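Local coordinates for anopheles Plasmodium-responsive Leucine-rich repeat protein 1B (Anopheles gambiae, PDB 4XGO) that probably acts in mosquito innate immunity against Plasmodium through its leucine-rich repeat domain and coiled coil, probably in association with the related protein LRIM1, at residues N57-L62 and N81-L86; D255-H260 and Y278-S283; H144-Y149 and E163-H168. All coordinates share one frame; numbering follows the deposited sequence.

Interaction 1 (N57-L62 and N81-L86); sequences NVIRYL and NDLSSL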
loop_
_atom_site.group_PDB
_atom_site.type_symbol
_atom_site.label_atom_id
_atom_site.label_comp_id
_atom_site.label_asym_id
_atom_site.label_seq_id
_atom_site.Cartn_x
_atom_site.Cartn_y
_atom_site.Cartn_z
ATOM N N ASN A 57 -3.563 -8.710 -9.655
ATOM C CA ASN A 57 -2.659 -9.413 -10.544
ATOM C C ASN A 57 -1.570 -8.440 -10.972
ATOM O O ASN A 57 -1.332 -7.426 -10.305
ATOM C CB ASN A 57 -3.455 -9.996 -11.720
ATOM C CG ASN A 57 -4.229 -11.247 -11.341
ATOM O OD1 ASN A 57 -3.638 -12.288 -10.998
ATOM N ND2 ASN A 57 -5.541 -11.165 -11.409
ATOM N N VAL A 58 -0.891 -8.723 -12.078
ATOM C CA VAL A 58 0.149 -7.812 -12.558
ATOM C C VAL A 58 -0.070 -7.523 -14.040
ATOM O O VAL A 58 0.877 -7.472 -14.826
ATOM C CB VAL A 58 1.574 -8.353 -12.264
ATOM C CG1 VAL A 58 1.890 -8.199 -10.778
ATOM C CG2 VAL A 58 1.717 -9.797 -12.689
ATOM N N ILE A 59 -1.325 -7.291 -14.398
ATOM C CA ILE A 59 -1.720 -7.130 -15.782
ATOM C C ILE A 59 -1.267 -5.752 -16.267
ATOM O O ILE A 59 -1.580 -4.731 -15.655
ATOM C CB ILE A 59 -3.241 -7.297 -15.967
ATOM C CG1 ILE A 59 -3.689 -8.721 -15.592
ATOM C CG2 ILE A 59 -3.644 -6.971 -17.400
ATOM C CD1 ILE A 59 -5.167 -8.829 -15.258
ATOM N N ARG A 60 -0.512 -5.741 -17.367
ATOM C CA ARG A 60 0.053 -4.498 -17.916
ATOM C C ARG A 60 -0.757 -3.941 -19.084
ATOM O O ARG A 60 -0.856 -2.717 -19.245
ATOM C CB ARG A 60 1.505 -4.747 -18.330
ATOM C CG ARG A 60 2.231 -3.542 -18.879
ATOM C CD ARG A 60 2.557 -2.500 -17.830
ATOM N NE ARG A 60 3.061 -1.291 -18.484
ATOM C CZ ARG A 60 2.301 -0.312 -18.970
ATOM N NH1 ARG A 60 0.972 -0.361 -18.872
ATOM N NH2 ARG A 60 2.882 0.731 -19.559
ATOM N N TYR A 61 -1.317 -4.834 -19.901
ATOM C CA TYR A 61 -2.139 -4.469 -21.062
ATOM C C TYR A 61 -3.331 -5.387 -21.187
ATOM O O TYR A 61 -3.255 -6.564 -20.822
ATOM C CB TYR A 61 -1.348 -4.618 -22.373
ATOM C CG TYR A 61 -0.026 -3.933 -22.374
ATOM C CD1 TYR A 61 0.060 -2.552 -22.513
ATOM C CD2 TYR A 61 1.150 -4.662 -22.236
ATOM C CE1 TYR A 61 1.292 -1.911 -22.508
ATOM C CE2 TYR A 61 2.382 -4.033 -22.230
ATOM C CZ TYR A 61 2.447 -2.668 -22.368
ATOM O OH TYR A 61 3.679 -2.052 -22.358
ATOM N N LEU A 62 -4.427 -4.849 -21.713
ATOM C CA LEU A 62 -5.559 -5.650 -22.145
ATOM C C LEU A 62 -5.595 -5.672 -23.678
ATOM O O LEU A 62 -5.571 -4.607 -24.293
ATOM C CB LEU A 62 -6.872 -5.053 -21.660
ATOM C CG LEU A 62 -7.135 -5.001 -20.155
ATOM C CD1 LEU A 62 -8.433 -4.246 -19.927
ATOM C CD2 LEU A 62 -7.211 -6.377 -19.532
ATOM N N ASN A 81 -3.848 -3.594 -10.552
ATOM C CA ASN A 81 -3.039 -4.123 -11.652
ATOM C C ASN A 81 -2.135 -2.984 -12.152
ATOM O O ASN A 81 -1.947 -1.984 -11.450
ATOM C CB ASN A 81 -3.947 -4.686 -12.737
ATOM C CG ASN A 81 -4.421 -6.081 -12.425
ATOM O OD1 ASN A 81 -3.646 -7.044 -12.525
ATOM N ND2 ASN A 81 -5.691 -6.214 -12.074
ATOM N N ASP A 82 -1.541 -3.158 -13.321
ATOM C CA ASP A 82 -0.552 -2.217 -13.815
ATOM C C ASP A 82 -0.971 -1.580 -15.133
ATOM O O ASP A 82 -0.130 -1.212 -15.937
ATOM C CB ASP A 82 0.787 -2.939 -13.983
ATOM C CG ASP A 82 1.322 -3.467 -12.674
ATOM O OD1 ASP A 82 1.152 -2.797 -11.646
ATOM O OD2 ASP A 82 1.925 -4.547 -12.660
ATOM N N LEU A 83 -2.262 -1.399 -15.344
ATOM C CA LEU A 83 -2.738 -0.820 -16.593
ATOM C C LEU A 83 -2.442 0.679 -16.623
ATOM O O LEU A 83 -2.617 1.372 -15.616
ATOM C CB LEU A 83 -4.232 -1.042 -16.765
ATOM C CG LEU A 83 -4.662 -2.511 -16.806
ATOM C CD1 LEU A 83 -6.149 -2.562 -16.582
ATOM C CD2 LEU A 83 -4.272 -3.138 -18.135
ATOM N N SER A 84 -1.963 1.163 -17.770
ATOM C CA SER A 84 -1.751 2.604 -17.972
ATOM C C SER A 84 -2.746 3.206 -18.974
ATOM O O SER A 84 -2.938 4.419 -19.000
ATOM C CB SER A 84 -0.302 2.903 -18.370
ATOM O OG SER A 84 0.090 2.123 -19.478
ATOM N N SER A 85 -3.401 2.368 -19.774
ATOM C CA SER A 85 -4.429 2.842 -20.698
ATOM C C SER A 85 -5.395 1.721 -21.038
ATOM O O SER A 85 -5.104 0.542 -20.790
ATOM C CB SER A 85 -3.789 3.380 -21.984
ATOM O OG SER A 85 -3.199 2.334 -22.729
ATOM N N LEU A 86 -6.540 2.089 -21.607
ATOM C CA LEU A 86 -7.476 1.105 -22.142
ATOM C C LEU A 86 -7.482 1.250 -23.656
ATOM O O LEU A 86 -7.510 2.371 -24.159
ATOM C CB LEU A 86 -8.876 1.341 -21.598
ATOM C CG LEU A 86 -8.991 1.210 -20.075
ATOM C CD1 LEU A 86 -10.395 1.533 -19.611
ATOM C CD2 LEU A 86 -8.585 -0.186 -19.665
HETATM O O HOH W 1 -0.151 -4.871 -9.661
HETATM O O HOH W 2 -1.954 -0.394 -20.260
HETATM O O HOH W 3 -4.364 -1.914 -21.998
#

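Interaction 2 (D255-H260 and Y278-S283); sequences DLSHNH and YLDHNS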
loop_
_atom_site.group_PDB
_atom_site.type_symbol
_atom_site.label_atom_id
_atom_site.label_comp_id
_atom_site.label_asym_id
_atom_site.label_seq_id
_atom_site.Cartn_x
_atom_site.Cartn_y
_atom_site.Cartn_z
ATOM N N ASP A 255 -19.356 22.527 9.339
ATOM C CA ASP A 255 -17.961 22.489 9.756
ATOM C C ASP A 255 -17.220 23.656 9.077
ATOM O O ASP A 255 -16.963 23.627 7.895
ATOM C CB ASP A 255 -17.315 21.140 9.419
ATOM C CG ASP A 255 -15.909 21.006 9.943
ATOM O OD1 ASP A 255 -15.342 21.974 10.508
ATOM O OD2 ASP A 255 -15.309 19.923 9.760
ATOM N N LEU A 256 -16.882 24.661 9.872
ATOM C CA LEU A 256 -16.139 25.845 9.409
ATOM C C LEU A 256 -14.745 25.916 10.040
ATOM O O LEU A 256 -14.077 26.965 10.032
ATOM C CB LEU A 256 -16.937 27.105 9.745
ATOM C CG LEU A 256 -18.338 27.204 9.169
ATOM C CD1 LEU A 256 -19.037 28.441 9.707
ATOM C CD2 LEU A 256 -18.289 27.173 7.656
ATOM N N SER A 257 -14.270 24.802 10.584
ATOM C CA SER A 257 -13.036 24.817 11.338
ATOM C C SER A 257 -11.808 24.953 10.453
ATOM O O SER A 257 -11.848 24.663 9.252
ATOM C CB SER A 257 -12.918 23.572 12.251
ATOM O OG SER A 257 -12.877 22.374 11.503
ATOM N N HIS A 258 -10.725 25.441 11.061
ATOM C CA HIS A 258 -9.440 25.567 10.406
ATOM C C HIS A 258 -9.544 26.439 9.165
ATOM O O HIS A 258 -9.151 26.052 8.059
ATOM C CB HIS A 258 -8.855 24.202 10.058
ATOM C CG HIS A 258 -8.538 23.367 11.244
ATOM N ND1 HIS A 258 -7.302 23.368 11.845
ATOM C CD2 HIS A 258 -9.305 22.516 11.958
ATOM C CE1 HIS A 258 -7.312 22.528 12.868
ATOM N NE2 HIS A 258 -8.515 22.003 12.958
ATOM N N ASN A 259 -10.126 27.615 9.342
ATOM C CA ASN A 259 -10.080 28.624 8.292
ATOM C C ASN A 259 -9.350 29.833 8.864
ATOM O O ASN A 259 -8.505 29.678 9.764
ATOM C CB ASN A 259 -11.495 28.924 7.802
ATOM C CG ASN A 259 -11.981 27.901 6.802
ATOM O OD1 ASN A 259 -11.577 27.932 5.650
ATOM N ND2 ASN A 259 -12.850 26.991 7.242
ATOM N N HIS A 260 -9.662 31.026 8.361
ATOM C CA HIS A 260 -9.075 32.235 8.888
ATOM C C HIS A 260 -10.185 33.191 9.277
ATOM O O HIS A 260 -10.054 34.416 9.080
ATOM C CB HIS A 260 -8.219 32.872 7.803
ATOM C CG HIS A 260 -7.067 32.021 7.400
ATOM N ND1 HIS A 260 -6.162 31.526 8.317
ATOM C CD2 HIS A 260 -6.667 31.571 6.193
ATOM C CE1 HIS A 260 -5.259 30.798 7.686
ATOM N NE2 HIS A 260 -5.544 30.805 6.401
ATOM N N TYR A 278 -18.858 23.510 14.031
ATOM C CA TYR A 278 -17.437 23.517 14.337
ATOM C C TYR A 278 -16.791 24.826 13.901
ATOM O O TYR A 278 -16.694 25.090 12.695
ATOM C CB TYR A 278 -16.733 22.356 13.667
ATOM C CG TYR A 278 -17.383 21.028 13.991
ATOM C CD1 TYR A 278 -17.228 20.454 15.243
ATOM C CD2 TYR A 278 -18.164 20.384 13.065
ATOM C CE1 TYR A 278 -17.846 19.238 15.555
ATOM C CE2 TYR A 278 -18.774 19.163 13.347
ATOM C CZ TYR A 278 -18.606 18.600 14.593
ATOM O OH TYR A 278 -19.244 17.387 14.872
ATOM N N LEU A 279 -16.353 25.622 14.888
ATOM C CA LEU A 279 -15.724 26.927 14.640
ATOM C C LEU A 279 -14.287 27.007 15.097
ATOM O O LEU A 279 -13.648 28.077 15.007
ATOM C CB LEU A 279 -16.517 28.036 15.325
ATOM C CG LEU A 279 -17.972 28.167 14.926
ATOM C CD1 LEU A 279 -18.619 29.248 15.763
ATOM C CD2 LEU A 279 -18.095 28.449 13.432
ATOM N N ASP A 280 -13.748 25.893 15.590
ATOM C CA ASP A 280 -12.414 25.909 16.148
ATOM C C ASP A 280 -11.373 26.249 15.077
ATOM O O ASP A 280 -11.566 25.987 13.887
ATOM C CB ASP A 280 -12.079 24.564 16.842
ATOM C CG ASP A 280 -12.079 23.411 15.875
ATOM O OD1 ASP A 280 -13.155 22.856 15.605
ATOM O OD2 ASP A 280 -10.995 23.096 15.327
ATOM N N HIS A 281 -10.257 26.802 15.534
ATOM C CA HIS A 281 -9.116 27.154 14.695
ATOM C C HIS A 281 -9.469 28.210 13.632
ATOM O O HIS A 281 -9.460 27.958 12.428
ATOM C CB HIS A 281 -8.479 25.891 14.072
ATOM C CG HIS A 281 -7.813 25.010 15.073
ATOM N ND1 HIS A 281 -8.488 24.034 15.772
ATOM C CD2 HIS A 281 -6.535 24.978 15.519
ATOM C CE1 HIS A 281 -7.645 23.413 16.581
ATOM N NE2 HIS A 281 -6.461 23.986 16.465
ATOM N N ASN A 282 -9.805 29.394 14.120
ATOM C CA ASN A 282 -10.091 30.552 13.272
ATOM C C ASN A 282 -9.577 31.790 14.037
ATOM O O ASN A 282 -8.726 31.652 14.921
ATOM C CB ASN A 282 -11.584 30.602 12.961
ATOM C CG ASN A 282 -11.985 29.679 11.834
ATOM O OD1 ASN A 282 -11.635 29.932 10.690
ATOM N ND2 ASN A 282 -12.781 28.635 12.133
ATOM N N SER A 283 -10.061 32.984 13.693
ATOM C CA SER A 283 -9.658 34.212 14.364
ATOM C C SER A 283 -10.914 34.956 14.826
ATOM O O SER A 283 -10.980 36.168 14.775
ATOM C CB SER A 283 -8.822 35.053 13.413
ATOM O OG SER A 283 -7.607 34.394 13.061
HETATM O O HOH W 4 -13.033 20.373 14.060
HETATM O O HOH W 5 -10.434 20.547 14.198
HETATM O O HOH W 6 -6.836 32.317 11.614
#

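Interaction 3 (H144-Y149 and E163-H168); sequences HVNVSY and ELDASH. With NAG (2-acetamido-2-deoxy-beta-D-glucopyranose), chain C; NAG (2-acetamido-2-deoxy-beta-D-glucopyranose), chain B.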
loop_
_atom_site.group_PDB
_atom_site.type_symbol
_atom_site.label_atom_id
_atom_site.label_comp_id
_atom_site.label_asym_id
_atom_site.label_seq_id
_atom_site.Cartn_x
_atom_site.Cartn_y
_atom_site.Cartn_z
ATOM N N HIS A 144 -23.311 5.526 -9.052
ATOM C CA HIS A 144 -22.281 5.646 -8.002
ATOM C C HIS A 144 -20.936 5.703 -8.697
ATOM O O HIS A 144 -20.614 4.805 -9.482
ATOM C CB HIS A 144 -22.278 4.427 -7.079
ATOM C CG HIS A 144 -23.293 4.473 -5.994
ATOM N ND1 HIS A 144 -23.248 3.616 -4.919
ATOM C CD2 HIS A 144 -24.359 5.281 -5.789
ATOM C CE1 HIS A 144 -24.259 3.880 -4.110
ATOM N NE2 HIS A 144 -24.949 4.886 -4.620
ATOM N N VAL A 145 -20.158 6.757 -8.434
ATOM C CA VAL A 145 -18.903 6.956 -9.099
ATOM C C VAL A 145 -17.803 7.354 -8.101
ATOM O O VAL A 145 -18.024 8.201 -7.237
ATOM C CB VAL A 145 -19.018 8.072 -10.152
ATOM C CG1 VAL A 145 -17.664 8.311 -10.776
ATOM C CG2 VAL A 145 -20.043 7.695 -11.229
ATOM N N ASN A 146 -16.620 6.767 -8.244
ATOM C CA ASN A 146 -15.492 7.131 -7.412
ATOM C C ASN A 146 -14.289 7.344 -8.299
ATOM O O ASN A 146 -13.802 6.391 -8.935
ATOM C CB ASN A 146 -15.248 6.037 -6.367
ATOM C CG ASN A 146 -14.297 6.459 -5.275
ATOM O OD1 ASN A 146 -13.474 7.382 -5.440
ATOM N ND2 ASN A 146 -14.429 5.785 -4.127
ATOM N N VAL A 147 -13.823 8.599 -8.361
ATOM C CA VAL A 147 -12.620 8.958 -9.073
ATOM C C VAL A 147 -11.603 9.637 -8.138
ATOM O O VAL A 147 -10.760 10.407 -8.592
ATOM C CB VAL A 147 -12.887 9.847 -10.321
ATOM C CG1 VAL A 147 -13.676 9.074 -11.372
ATOM C CG2 VAL A 147 -13.611 11.154 -9.963
ATOM N N SER A 148 -11.653 9.292 -6.851
ATOM C CA SER A 148 -10.764 9.897 -5.868
ATOM C C SER A 148 -9.316 9.487 -6.117
ATOM O O SER A 148 -9.069 8.470 -6.727
ATOM C CB SER A 148 -11.177 9.536 -4.437
ATOM O OG SER A 148 -11.018 8.146 -4.153
ATOM N N TYR A 149 -8.375 10.311 -5.660
ATOM C CA TYR A 149 -6.944 10.046 -5.786
ATOM C C TYR A 149 -6.513 9.908 -7.255
ATOM O O TYR A 149 -5.967 8.900 -7.681
ATOM C CB TYR A 149 -6.522 8.844 -4.939
ATOM C CG TYR A 149 -6.697 9.065 -3.454
ATOM C CD1 TYR A 149 -5.675 9.635 -2.696
ATOM C CD2 TYR A 149 -7.880 8.719 -2.812
ATOM C CE1 TYR A 149 -5.827 9.831 -1.329
ATOM C CE2 TYR A 149 -8.025 8.901 -1.438
ATOM C CZ TYR A 149 -6.986 9.471 -0.727
ATOM O OH TYR A 149 -7.100 9.668 0.642
ATOM N N GLU A 163 -24.267 9.394 -5.994
ATOM C CA GLU A 163 -23.135 9.578 -5.105
ATOM C C GLU A 163 -21.859 9.646 -5.919
ATOM O O GLU A 163 -21.592 8.772 -6.747
ATOM C CB GLU A 163 -23.045 8.462 -4.054
ATOM C CG GLU A 163 -21.808 8.583 -3.185
ATOM C CD GLU A 163 -21.851 7.785 -1.882
ATOM O OE1 GLU A 163 -22.677 6.821 -1.754
ATOM O OE2 GLU A 163 -21.013 8.110 -0.993
ATOM N N LEU A 164 -21.067 10.681 -5.661
ATOM C CA LEU A 164 -19.855 10.914 -6.405
ATOM C C LEU A 164 -18.720 11.324 -5.485
ATOM O O LEU A 164 -18.854 12.286 -4.738
ATOM C CB LEU A 164 -20.084 11.975 -7.475
ATOM C CG LEU A 164 -18.880 12.450 -8.283
ATOM C CD1 LEU A 164 -18.127 11.324 -8.942
ATOM C CD2 LEU A 164 -19.361 13.406 -9.356
ATOM N N ASP A 165 -17.624 10.568 -5.531
ATOM C CA ASP A 165 -16.433 10.887 -4.768
ATOM C C ASP A 165 -15.331 11.268 -5.759
ATOM O O ASP A 165 -14.881 10.444 -6.551
ATOM C CB ASP A 165 -16.022 9.726 -3.854
ATOM C CG ASP A 165 -14.851 10.075 -2.915
ATOM O OD1 ASP A 165 -14.127 11.074 -3.150
ATOM O OD2 ASP A 165 -14.643 9.313 -1.925
ATOM N N ALA A 166 -14.954 12.548 -5.729
ATOM C CA ALA A 166 -13.819 13.060 -6.523
ATOM C C ALA A 166 -12.764 13.752 -5.648
ATOM O O ALA A 166 -12.012 14.624 -6.105
ATOM C CB ALA A 166 -14.291 13.952 -7.656
ATOM N N SER A 167 -12.645 13.272 -4.415
ATOM C CA SER A 167 -11.722 13.828 -3.430
ATOM C C SER A 167 -10.300 13.525 -3.858
ATOM O O SER A 167 -10.066 12.614 -4.671
ATOM C CB SER A 167 -11.997 13.265 -2.023
ATOM O OG SER A 167 -11.804 11.857 -1.922
ATOM N N HIS A 168 -9.364 14.327 -3.370
ATOM C CA HIS A 168 -7.955 14.107 -3.643
ATOM C C HIS A 168 -7.656 14.141 -5.157
ATOM O O HIS A 168 -7.080 13.218 -5.731
ATOM C CB HIS A 168 -7.471 12.822 -2.995
ATOM C CG HIS A 168 -7.632 12.804 -1.507
ATOM N ND1 HIS A 168 -6.650 13.256 -0.659
ATOM C CD2 HIS A 168 -8.644 12.382 -0.717
ATOM C CE1 HIS A 168 -7.045 13.117 0.592
ATOM N NE2 HIS A 168 -8.248 12.573 0.584
HETATM C C1 NAG C . -13.600 6.048 -2.972
HETATM C C2 NAG C . -14.332 5.710 -1.674
HETATM C C3 NAG C . -13.390 5.885 -0.479
HETATM C C4 NAG C . -12.120 5.071 -0.663
HETATM C C5 NAG C . -11.542 5.332 -2.058
HETATM C C6 NAG C . -10.376 4.376 -2.319
HETATM C C7 NAG C . -16.596 6.292 -0.991
HETATM C C8 NAG C . -17.619 7.359 -0.768
HETATM N N2 NAG C . -15.407 6.639 -1.461
HETATM O O3 NAG C . -14.042 5.559 0.737
HETATM O O4 NAG C . -11.116 5.519 0.256
HETATM O O5 NAG C . -12.514 5.159 -3.078
HETATM O O6 NAG C . -9.221 5.189 -2.242
HETATM O O7 NAG C . -16.879 5.129 -0.741
HETATM C C1 NAG B . -10.835 4.589 1.308
HETATM C C2 NAG B . -9.469 4.915 1.893
HETATM C C3 NAG B . -9.139 3.935 3.017
HETATM C C4 NAG B . -10.320 3.654 3.956
HETATM C C5 NAG B . -11.682 3.608 3.258
HETATM C C6 NAG B . -12.821 3.735 4.262
HETATM C C7 NAG B . -7.531 5.712 0.584
HETATM C C8 NAG B . -6.590 5.442 -0.556
HETATM N N2 NAG B . -8.475 4.800 0.834
HETATM O O3 NAG B . -8.052 4.448 3.761
HETATM O O4 NAG B . -10.096 2.420 4.611
HETATM O O5 NAG B . -11.799 4.670 2.335
HETATM O O6 NAG B . -14.039 3.389 3.641
HETATM O O7 NAG B . -7.394 6.743 1.226
#

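Interaction 1 (N57-L62 and N81-L86)
The guanidinium group of Arg60 has the ring of Tyr61 over one face, with CE1 above its centre, and Ser84 OG at its edge, close to the plane. Arg60 NH1 donates to that hydroxyl oxygen at 2.7 Å and, weakly, to the carbonyl oxygen of Asp82. A bend about the CB-CG bond (chi2 71°) brings the end of Arg60 back toward 81-86, although its CB points away. The two segments are equivalent loops of successive coils in a leucine-rich repeat solenoid, each following its short parallel strand. Deeper in the stack, the asparagine ladder of such repeats joins them: Asn81 OD1 accepts a nearly straight bond from Ile59 N at 3.0 Å, while Asn81 ND2 turns to the backbone oxygens of Met54 and Leu78. One coil earlier Asn57 OD1 accepts likewise from Ile35 N, and also from Leu33 N. A backbone bond from Asp82 N to Ile59 O continues the join. Leu83 CD2 touches both Ile59 CG2 and Leu62 CG, 4.0 Å from each, adding to the solenoid's leucine core. At the far end a water accepts from Leu62 N at 2.9 Å and donates to Ser85 O at 2.8 Å.

Interaction 2 (D255-H260 and Y278-S283)
His258 and His281 lie side by side and stack with an offset, their planes 9° apart and centroids separated by 4.1 Å. Along His281, CB sits over the centre of the His258 ring in a CH-pi contact, and CG lies 3.4 Å from His258 CE1. His281 CD2 and CE1 also lie against His258 CE1, and His281 NE2, at the tip, is 4.0 Å from that same atom. His281 ND1 turns to its own neighbour, donating to Asp280 OD2 at 2.7 Å through the anti lone pair of the carboxylate. That bond lies near the ring plane and fixes the rotation of the imidazole. His302 stacks on His281 in its turn, so the row of rings runs on into the next coil. Asp280 OD2 also accepts a hydrogen bond from a water that is hydrogen-bonded to His258 NE2.

Along the backbone the loops repeat the same turn, as expected of adjoining coils in a leucine-rich repeat solenoid, and an asparagine ladder runs through them. Leu256 O is gripped from opposite faces of its carbonyl plane by Asn259 ND2 and Asn282 ND2, each 3.0 Å away. Asn282 ND2 gives its other hydrogen to Leu279 O, while its OD1 accepts from Leu261 N and only weakly from Asn259 N.

At the strand end, Asp255 pairs with Tyr278 in a parallel bridge, and Leu256 N donates to Tyr278 O. The carboxylate of Asp255, with CG anti to the backbone nitrogen (chi1 -175°), forms an Asx turn in which OD1 receives both Ser257 N and Ser257 OG. On the inner side Leu256 CD1 meets Leu279 CD2 at 3.8 Å.

Interaction 3 (H144-Y149 and E163-H168)
Asp165 OD1, which lies against Ser148 CB of the adjoining coil, is gripped by two donors from Ser167, the hydroxyl OG at 2.7 Å on its syn lone pair and the backbone N nearly along the C-O axis, an Asx turn that holds the carboxylate in place. Across from it, Asn146 OD1 accepts from the matching pair, Ser148 N and Ser148 OG, both in the plane of its amide carbonyl, for these are matching strands and turns of neighbouring coils in a leucine-rich repeat solenoid. Asn146 is N-glycosylated: its ND2 is bonded to C1 of the first N-acetylglucosamine (chain C). The acetamido N2 of that sugar donates to Asp165 OD2 at 2.8 Å, a nearly straight bond (169°) which probably helps to orient the first sugar. Glu163 OE2 approaches the methyl carbon C8 of the same acetamide.

Strands 144-146 and 163-165 run parallel, joined by alternating bonds from Val145 N to Glu163 O, Asp165 N to Val145 O and Val147 N to Asp165 O. On the inner face Val145 CG1 packs against Leu164 CD1 at 3.6 Å, followed by Val147 CG2 on Ala166 CB. Beyond the strands the rings of Tyr149 and His168 form an offset stack, with centroids 4.0 Å apart. Over the opposite face of the Tyr149 ring comes the acetamide methyl carbon C8 of the second sugar (chain B), 3.8 Å above the plane, toward the rim.

From the N terminus, interaction 1 comes first, closing one turn of the solenoid between the loops after strands 51-53 and 75-77. Interaction 3 follows, joining strands 144-146 and 163-165 near the centre of the chain, and interaction 2 closes a turn between the loops after strands 253-255 and 276-278. Each contact joins consecutive coils with 13 to 18 residues between its segments; the three are in series, and none encloses or crosses another. Interactions 1 and 2 lie on opposite sides of the chain's centre, their own centres 43 Å apart, with interaction 3 separated by 21 and 25 Å from them, centre to centre.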